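Local atomic coordinates of protein SSD1 (Saccharomyces cerevisiae S288C, PDB entry 7AM1), a protein that binds messenger RNA as a non-enzymatic member of the RNase II family, acts as a translational repressor and is implicated in control of the G1 phase. Residues A[354-358]-A[447-452]; A[395-399]-A[660-664]. All blocks are in the same frame, centred on the assembly; numbering follows the deposited sequence.

Contact 1 of 2, residues A[354-358]-A[447-452]; sequences YRRNF and ATLSVV
Arg355, just ahead of strand 356-358, and Phe358, three residues on, meet Ala447, Ser450 and Val452 where two strands cross steeply. The axes of strand 356-358 and strand 447-452 come no closer than 9.3 Å, and their directions differ by 103°. The nearest CA atoms, Arg355 and Ala447, are 8.3 Å apart. Side chains therefore make the contact.

Arg355 reaches over with its chain extended from CG to NE. The CB of Ala447 sits over the centre of one face of the guanidinium, 3.7 Å above its plane. The carbonyl O of Thr448 lies at the edge of the same group and in its plane, with NH1 of Arg355 3.1 Å from it. NH1 is hydrogen-bonded to Ser470 O, and NH2 forms a salt bridge with Asp398. These two bonds fix the flat group.

Strand 462-472 lies between the two in a mixed sheet of the RNB domain. It pairs in parallel with the edge strand 356-358 and antiparallel with 446-456. The contact spans this middle strand on both sides of the sheet: the Arg355 side chain runs across one face, and Phe358 and Arg356 across the other.

CG of Phe358 stands beside the backbone N (chi1 -65°), which sends the ring toward Ser450 and Val452, both of which it meets obliquely. CZ of Phe358 is 4.0 Å from CG2 of Val452. CE2 of Phe358 lies 4.1 Å from OG of Ser450. That buried hydroxyl is hydrogen-bonded to Ser470 OG and to His395 ND1. The guanidinium of Arg356 has CZ of Phe358 over one face, offset toward the rim. Its NH1 approaches CG2 of Val452 at 4.3 Å, and Arg356 also makes a cation-pi contact with Trp466.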
ATOM      1  N   TYR A 354      39.395  13.448  -4.096  1.00 83.67           N
ATOM      2  CA  TYR A 354      38.545  14.494  -4.650  1.00 80.76           C
ATOM      3  C   TYR A 354      37.255  14.718  -3.868  1.00 76.42           C
ATOM      4  O   TYR A 354      36.558  15.705  -4.131  1.00 78.25           O
ATOM      5  CB  TYR A 354      38.196  14.159  -6.104  1.00 80.84           C
ATOM      6  N   ARG A 355      36.912  13.840  -2.930  1.00 66.94           N
ATOM      7  CA  ARG A 355      35.637  13.940  -2.233  1.00 60.63           C
ATOM      8  C   ARG A 355      35.727  14.936  -1.084  1.00 58.51           C
ATOM      9  O   ARG A 355      36.761  15.046  -0.417  1.00 60.50           O
ATOM     10  CB  ARG A 355      35.213  12.569  -1.703  1.00 58.55           C
ATOM     11  CG  ARG A 355      35.257  11.471  -2.751  1.00 59.11           C
ATOM     12  CD  ARG A 355      34.600  10.185  -2.265  1.00 59.57           C
ATOM     13  NE  ARG A 355      34.120   9.387  -3.391  1.00 62.13           N
ATOM     14  CZ  ARG A 355      32.840   9.162  -3.677  1.00 63.64           C
ATOM     15  NH1 ARG A 355      31.869   9.647  -2.911  1.00 62.22           N
ATOM     16  NH2 ARG A 355      32.532   8.429  -4.738  1.00 66.12           N
ATOM     17  N   ARG A 356      34.638  15.672  -0.860  1.00 53.89           N
ATOM     18  CA  ARG A 356      34.575  16.544   0.306  1.00 52.78           C
ATOM     19  C   ARG A 356      34.639  15.685   1.560  1.00 50.77           C
ATOM     20  O   ARG A 356      33.852  14.750   1.726  1.00 46.35           O
ATOM     21  CB  ARG A 356      33.299  17.383   0.298  1.00 53.95           C
ATOM     22  CG  ARG A 356      33.194  18.343   1.488  1.00 58.15           C
ATOM     23  CD  ARG A 356      32.129  19.417   1.279  1.00 61.93           C
ATOM     24  NE  ARG A 356      31.930  20.219   2.486  1.00 65.86           N
ATOM     25  CZ  ARG A 356      30.945  21.097   2.660  1.00 67.74           C
ATOM     26  NH1 ARG A 356      30.049  21.302   1.704  1.00 67.04           N
ATOM     27  NH2 ARG A 356      30.855  21.773   3.797  1.00 69.53           N
ATOM     28  N   ASN A 357      35.585  15.993   2.438  1.00 56.08           N
ATOM     29  CA  ASN A 357      35.906  15.114   3.553  1.00 60.46           C
ATOM     30  C   ASN A 357      35.175  15.574   4.808  1.00 57.96           C
ATOM     31  O   ASN A 357      35.324  16.723   5.235  1.00 57.68           O
ATOM     32  CB  ASN A 357      37.415  15.075   3.788  1.00 67.05           C
ATOM     33  CG  ASN A 357      37.814  13.981   4.750  1.00 70.92           C
ATOM     34  OD1 ASN A 357      37.513  14.050   5.941  1.00 70.46           O
ATOM     35  ND2 ASN A 357      38.488  12.957   4.237  1.00 73.80           N
ATOM     36  N   PHE A 358      34.381  14.674   5.388  1.00 56.13           N
ATOM     37  CA  PHE A 358      33.686  14.914   6.647  1.00 54.26           C
ATOM     38  C   PHE A 358      34.163  13.944   7.727  1.00 55.13           C
ATOM     39  O   PHE A 358      33.391  13.571   8.611  1.00 57.01           O
ATOM     40  CB  PHE A 358      32.167  14.775   6.487  1.00 50.87           C
ATOM     41  CG  PHE A 358      31.534  15.797   5.580  1.00 48.72           C
ATOM     42  CD1 PHE A 358      31.330  17.099   6.011  1.00 48.53           C
ATOM     43  CD2 PHE A 358      31.105  15.441   4.308  1.00 47.78           C
ATOM     44  CE1 PHE A 358      30.734  18.038   5.178  1.00 48.47           C
ATOM     45  CE2 PHE A 358      30.512  16.374   3.467  1.00 47.41           C
ATOM     46  CZ  PHE A 358      30.319  17.668   3.901  1.00 48.02           C
ATOM     47  N   ALA A 447      32.195   6.104   1.411  1.00 52.79           N
ATOM     48  CA  ALA A 447      31.922   7.030   0.323  1.00 51.96           C
ATOM     49  C   ALA A 447      30.430   7.339   0.292  1.00 49.13           C
ATOM     50  O   ALA A 447      29.598   6.429   0.378  1.00 48.21           O
ATOM     51  CB  ALA A 447      32.372   6.438  -1.009  1.00 53.09           C
ATOM     52  N   THR A 448      30.090   8.618   0.160  1.00 44.60           N
ATOM     53  CA  THR A 448      28.706   9.054   0.244  1.00 43.66           C
ATOM     54  C   THR A 448      28.441  10.126  -0.803  1.00 43.53           C
ATOM     55  O   THR A 448      29.359  10.670  -1.420  1.00 45.21           O
ATOM     56  CB  THR A 448      28.371   9.581   1.652  1.00 44.30           C
ATOM     57  OG1 THR A 448      29.401  10.476   2.090  1.00 45.47           O
ATOM     58  CG2 THR A 448      28.246   8.437   2.655  1.00 45.69           C
ATOM     59  N   LEU A 449      27.161  10.389  -1.033  1.00 44.53           N
ATOM     60  CA  LEU A 449      26.696  11.563  -1.761  1.00 45.06           C
ATOM     61  C   LEU A 449      25.949  12.433  -0.761  1.00 44.98           C
ATOM     62  O   LEU A 449      25.062  11.943  -0.054  1.00 45.18           O
ATOM     63  CB  LEU A 449      25.788  11.177  -2.932  1.00 45.04           C
ATOM     64  CG  LEU A 449      26.384  10.292  -4.035  1.00 44.66           C
ATOM     65  CD1 LEU A 449      25.348   9.990  -5.126  1.00 45.21           C
ATOM     66  CD2 LEU A 449      27.623  10.929  -4.652  1.00 44.13           C
ATOM     67  N   SER A 450      26.312  13.708  -0.683  1.00 42.73           N
ATOM     68  CA  SER A 450      25.823  14.564   0.384  1.00 41.51           C
ATOM     69  C   SER A 450      25.078  15.767  -0.170  1.00 42.31           C
ATOM     70  O   SER A 450      25.441  16.313  -1.217  1.00 43.49           O
ATOM     71  CB  SER A 450      26.974  15.046   1.270  1.00 42.01           C
ATOM     72  OG  SER A 450      27.634  13.956   1.889  1.00 42.99           O
ATOM     73  N   VAL A 451      24.032  16.163   0.549  1.00 42.18           N
ATOM     74  CA  VAL A 451      23.340  17.430   0.346  1.00 43.39           C
ATOM     75  C   VAL A 451      23.464  18.219   1.646  1.00 42.87           C
ATOM     76  O   VAL A 451      22.962  17.785   2.691  1.00 41.88           O
ATOM     77  CB  VAL A 451      21.868  17.222  -0.044  1.00 44.14           C
ATOM     78  CG1 VAL A 451      21.161  18.561  -0.163  1.00 46.32           C
ATOM     79  CG2 VAL A 451      21.767  16.432  -1.349  1.00 44.14           C
ATOM     80  N   VAL A 452      24.155  19.355   1.589  1.00 44.15           N
ATOM     81  CA  VAL A 452      24.484  20.147   2.772  1.00 45.03           C
ATOM     82  C   VAL A 452      23.763  21.483   2.674  1.00 44.27           C
ATOM     83  O   VAL A 452      23.987  22.248   1.728  1.00 45.23           O
ATOM     84  CB  VAL A 452      26.002  20.346   2.911  1.00 47.94           C
ATOM     85  CG1 VAL A 452      26.330  21.157   4.159  1.00 49.15           C
ATOM     86  CG2 VAL A 452      26.699  18.995   2.945  1.00 48.31           C
TER

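Contact 2 of 2, residues A[395-399]-A[660-664]; sequences HVVDV and FTAPM
Val396 points its side chain at the loop 660-664 and lies at a slant across two partners, Phe660 and Pro663. CG2 meets the Phe660 ring obliquely, 3.5 Å from CE2. CG1 bears on the proline, 3.5 Å from CD of Pro663, tighter than usual van der Waals contact. The torsion explains the division: CG1 is anti to the backbone N (chi1 178°), while CG2 lies beside it. CG2 also comes to 4.0 Å from CA of Thr661, between the two. With an alanine here both methyls are gone, and a gap would probably open between the Phe660 ring and Pro663, leaving the ring freer to shift.

Pro663 lies against three residues of 395-399. Its CG is 3.5 Å from the carbonyl O of Val397. Val399 slants likewise across Pro663 and Met664: its CG2 touches the same CG of Pro663 and lies 3.5 Å from SD of Met664. The chain of Met664 is bent at chi2 (-63°), which turns the sulfur to Val399. CG1 of Val397 reaches the same SD more loosely, at 4.5 Å.

No hydrogen bond joins the two segments, so the fit is one of apolar surfaces. The loop has its polar ties elsewhere: Thr661 OG1 and Phe660 N bond to Asn557, and Met664 N bonds to Glu377. Strand 389-397 ends and the chain bends in an inverse gamma turn centred on Asp398, closed by a weak bond from Val399 N to Val397 O. The run Phe660-Thr661-Ala662-Pro663-Met664 leads into helix 668-681 and belongs to the signature sequence of the RNase II family, so the arrangement is that of the RNB domain, with the signature loop packed on the end of a sheet strand.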
ATOM      1  N   HIS A 395      23.775  12.798   4.261  1.00 38.66           N
ATOM      2  CA  HIS A 395      24.739  11.915   3.619  1.00 38.92           C
ATOM      3  C   HIS A 395      24.081  10.585   3.285  1.00 39.68           C
ATOM      4  O   HIS A 395      23.445   9.968   4.147  1.00 37.15           O
ATOM      5  CB  HIS A 395      25.954  11.675   4.522  1.00 40.91           C
ATOM      6  CG  HIS A 395      26.471  12.914   5.188  1.00 41.45           C
ATOM      7  ND1 HIS A 395      27.189  13.880   4.519  1.00 42.22           N
ATOM      8  CD2 HIS A 395      26.373  13.341   6.471  1.00 41.95           C
ATOM      9  CE1 HIS A 395      27.513  14.847   5.358  1.00 43.14           C
ATOM     10  NE2 HIS A 395      27.028  14.546   6.550  1.00 42.59           N
ATOM     11  N   VAL A 396      24.251  10.145   2.039  1.00 41.06           N
ATOM     12  CA  VAL A 396      23.699   8.891   1.540  1.00 41.66           C
ATOM     13  C   VAL A 396      24.840   8.025   1.022  1.00 42.45           C
ATOM     14  O   VAL A 396      25.740   8.518   0.331  1.00 41.39           O
ATOM     15  CB  VAL A 396      22.664   9.137   0.423  1.00 41.92           C
ATOM     16  CG1 VAL A 396      22.143   7.807  -0.112  1.00 42.85           C
ATOM     17  CG2 VAL A 396      21.525  10.011   0.926  1.00 40.56           C
ATOM     18  N   VAL A 397      24.805   6.733   1.360  1.00 42.80           N
ATOM     19  CA  VAL A 397      25.810   5.803   0.854  1.00 46.72           C
ATOM     20  C   VAL A 397      25.896   5.913  -0.663  1.00 47.08           C
ATOM     21  O   VAL A 397      24.880   5.882  -1.365  1.00 45.49           O
ATOM     22  CB  VAL A 397      25.480   4.365   1.293  1.00 49.99           C
ATOM     23  CG1 VAL A 397      26.422   3.380   0.614  1.00 51.88           C
ATOM     24  CG2 VAL A 397      25.572   4.238   2.801  1.00 51.88           C
ATOM     25  N   ASP A 398      27.123   6.033  -1.172  1.00 49.38           N
ATOM     26  CA  ASP A 398      27.370   6.156  -2.611  1.00 49.37           C
ATOM     27  C   ASP A 398      27.506   4.752  -3.200  1.00 47.80           C
ATOM     28  O   ASP A 398      28.588   4.290  -3.569  1.00 47.43           O
ATOM     29  CB  ASP A 398      28.606   7.012  -2.866  1.00 50.60           C
ATOM     30  CG  ASP A 398      28.817   7.339  -4.342  1.00 51.24           C
ATOM     31  OD1 ASP A 398      28.112   6.771  -5.206  1.00 50.59           O
ATOM     32  OD2 ASP A 398      29.693   8.182  -4.636  1.00 51.61           O
ATOM     33  N   VAL A 399      26.358   4.072  -3.271  1.00 46.74           N
ATOM     34  CA  VAL A 399      26.336   2.664  -3.652  1.00 46.84           C
ATOM     35  C   VAL A 399      26.961   2.469  -5.027  1.00 45.37           C
ATOM     36  O   VAL A 399      27.754   1.544  -5.235  1.00 45.39           O
ATOM     37  CB  VAL A 399      24.896   2.115  -3.618  1.00 47.60           C
ATOM     38  CG1 VAL A 399      24.879   0.648  -4.011  1.00 48.35           C
ATOM     39  CG2 VAL A 399      24.279   2.290  -2.247  1.00 48.81           C
ATOM     40  N   PHE A 660      16.375   9.473  -4.161  1.00 38.01           N
ATOM     41  CA  PHE A 660      17.823   9.537  -4.019  1.00 37.64           C
ATOM     42  C   PHE A 660      18.316   8.980  -2.691  1.00 36.24           C
ATOM     43  O   PHE A 660      19.472   8.545  -2.627  1.00 36.38           O
ATOM     44  CB  PHE A 660      18.278  11.002  -4.182  1.00 37.67           C
ATOM     45  CG  PHE A 660      19.648  11.318  -3.632  1.00 40.36           C
ATOM     46  CD1 PHE A 660      20.772  11.242  -4.444  1.00 42.75           C
ATOM     47  CD2 PHE A 660      19.804  11.758  -2.325  1.00 40.97           C
ATOM     48  CE1 PHE A 660      22.030  11.560  -3.948  1.00 45.18           C
ATOM     49  CE2 PHE A 660      21.059  12.077  -1.824  1.00 43.37           C
ATOM     50  CZ  PHE A 660      22.173  11.979  -2.638  1.00 45.13           C
ATOM     51  N   THR A 661      17.463   8.900  -1.663  1.00 35.52           N
ATOM     52  CA  THR A 661      17.895   8.690  -0.287  1.00 36.26           C
ATOM     53  C   THR A 661      17.922   7.228   0.160  1.00 37.96           C
ATOM     54  O   THR A 661      18.226   6.972   1.330  1.00 38.86           O
ATOM     55  CB  THR A 661      16.985   9.478   0.681  1.00 37.67           C
ATOM     56  OG1 THR A 661      15.606   9.277   0.329  1.00 39.22           O
ATOM     57  CG2 THR A 661      17.306  10.979   0.659  1.00 37.15           C
ATOM     58  N   ALA A 662      17.621   6.263  -0.711  1.00 37.55           N
ATOM     59  CA  ALA A 662      17.538   4.858  -0.301  1.00 37.54           C
ATOM     60  C   ALA A 662      18.086   3.937  -1.387  1.00 38.35           C
ATOM     61  O   ALA A 662      17.403   3.023  -1.856  1.00 38.07           O
ATOM     62  CB  ALA A 662      16.096   4.492   0.058  1.00 35.13           C
ATOM     63  N   PRO A 663      19.352   4.126  -1.777  1.00 39.90           N
ATOM     64  CA  PRO A 663      19.940   3.256  -2.811  1.00 40.46           C
ATOM     65  C   PRO A 663      20.162   1.817  -2.368  1.00 41.23           C
ATOM     66  O   PRO A 663      20.353   0.951  -3.231  1.00 41.41           O
ATOM     67  CB  PRO A 663      21.272   3.949  -3.127  1.00 41.36           C
ATOM     68  CG  PRO A 663      21.640   4.604  -1.822  1.00 40.66           C
ATOM     69  CD  PRO A 663      20.323   5.119  -1.283  1.00 39.82           C
ATOM     70  N   MET A 664      20.156   1.526  -1.067  1.00 41.68           N
ATOM     71  CA  MET A 664      20.327   0.149  -0.623  1.00 41.52           C
ATOM     72  C   MET A 664      19.068  -0.691  -0.794  1.00 39.42           C
ATOM     73  O   MET A 664      19.149  -1.919  -0.680  1.00 39.62           O
ATOM     74  CB  MET A 664      20.766   0.107   0.842  1.00 44.87           C
ATOM     75  CG  MET A 664      22.092   0.800   1.120  1.00 49.63           C
ATOM     76  SD  MET A 664      23.481   0.031   0.262  1.00 54.08           S
ATOM     77  CE  MET A 664      23.836  -1.353   1.336  1.00 55.27           C
TER

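Overall arrangement
Contact 1 and contact 2 lie 12 Å apart between centres, within the RNB domain. Their segments alternate along the chain: 354-358, 395-399, 447-452, then 660-664. Strands 389-397 and 446-456 are antiparallel neighbours in one mixed sheet, which links the contacts directly. Leu449 N probably bonds to Val396 O at 2.7 Å. Asp398 also bridges the two, with salt bridges to Arg355 and to Lys677 of helix 668-681. Contact 1 packs side chains of 354-358 against strand 446-456 across strand 462-472; contact 2 packs the loop before helix 668-681 on strand 389-397. The RNB domain thus gathers its edge strand 356-358 and this loop, more than 300 residues apart, round strands 389-397 and 446-456.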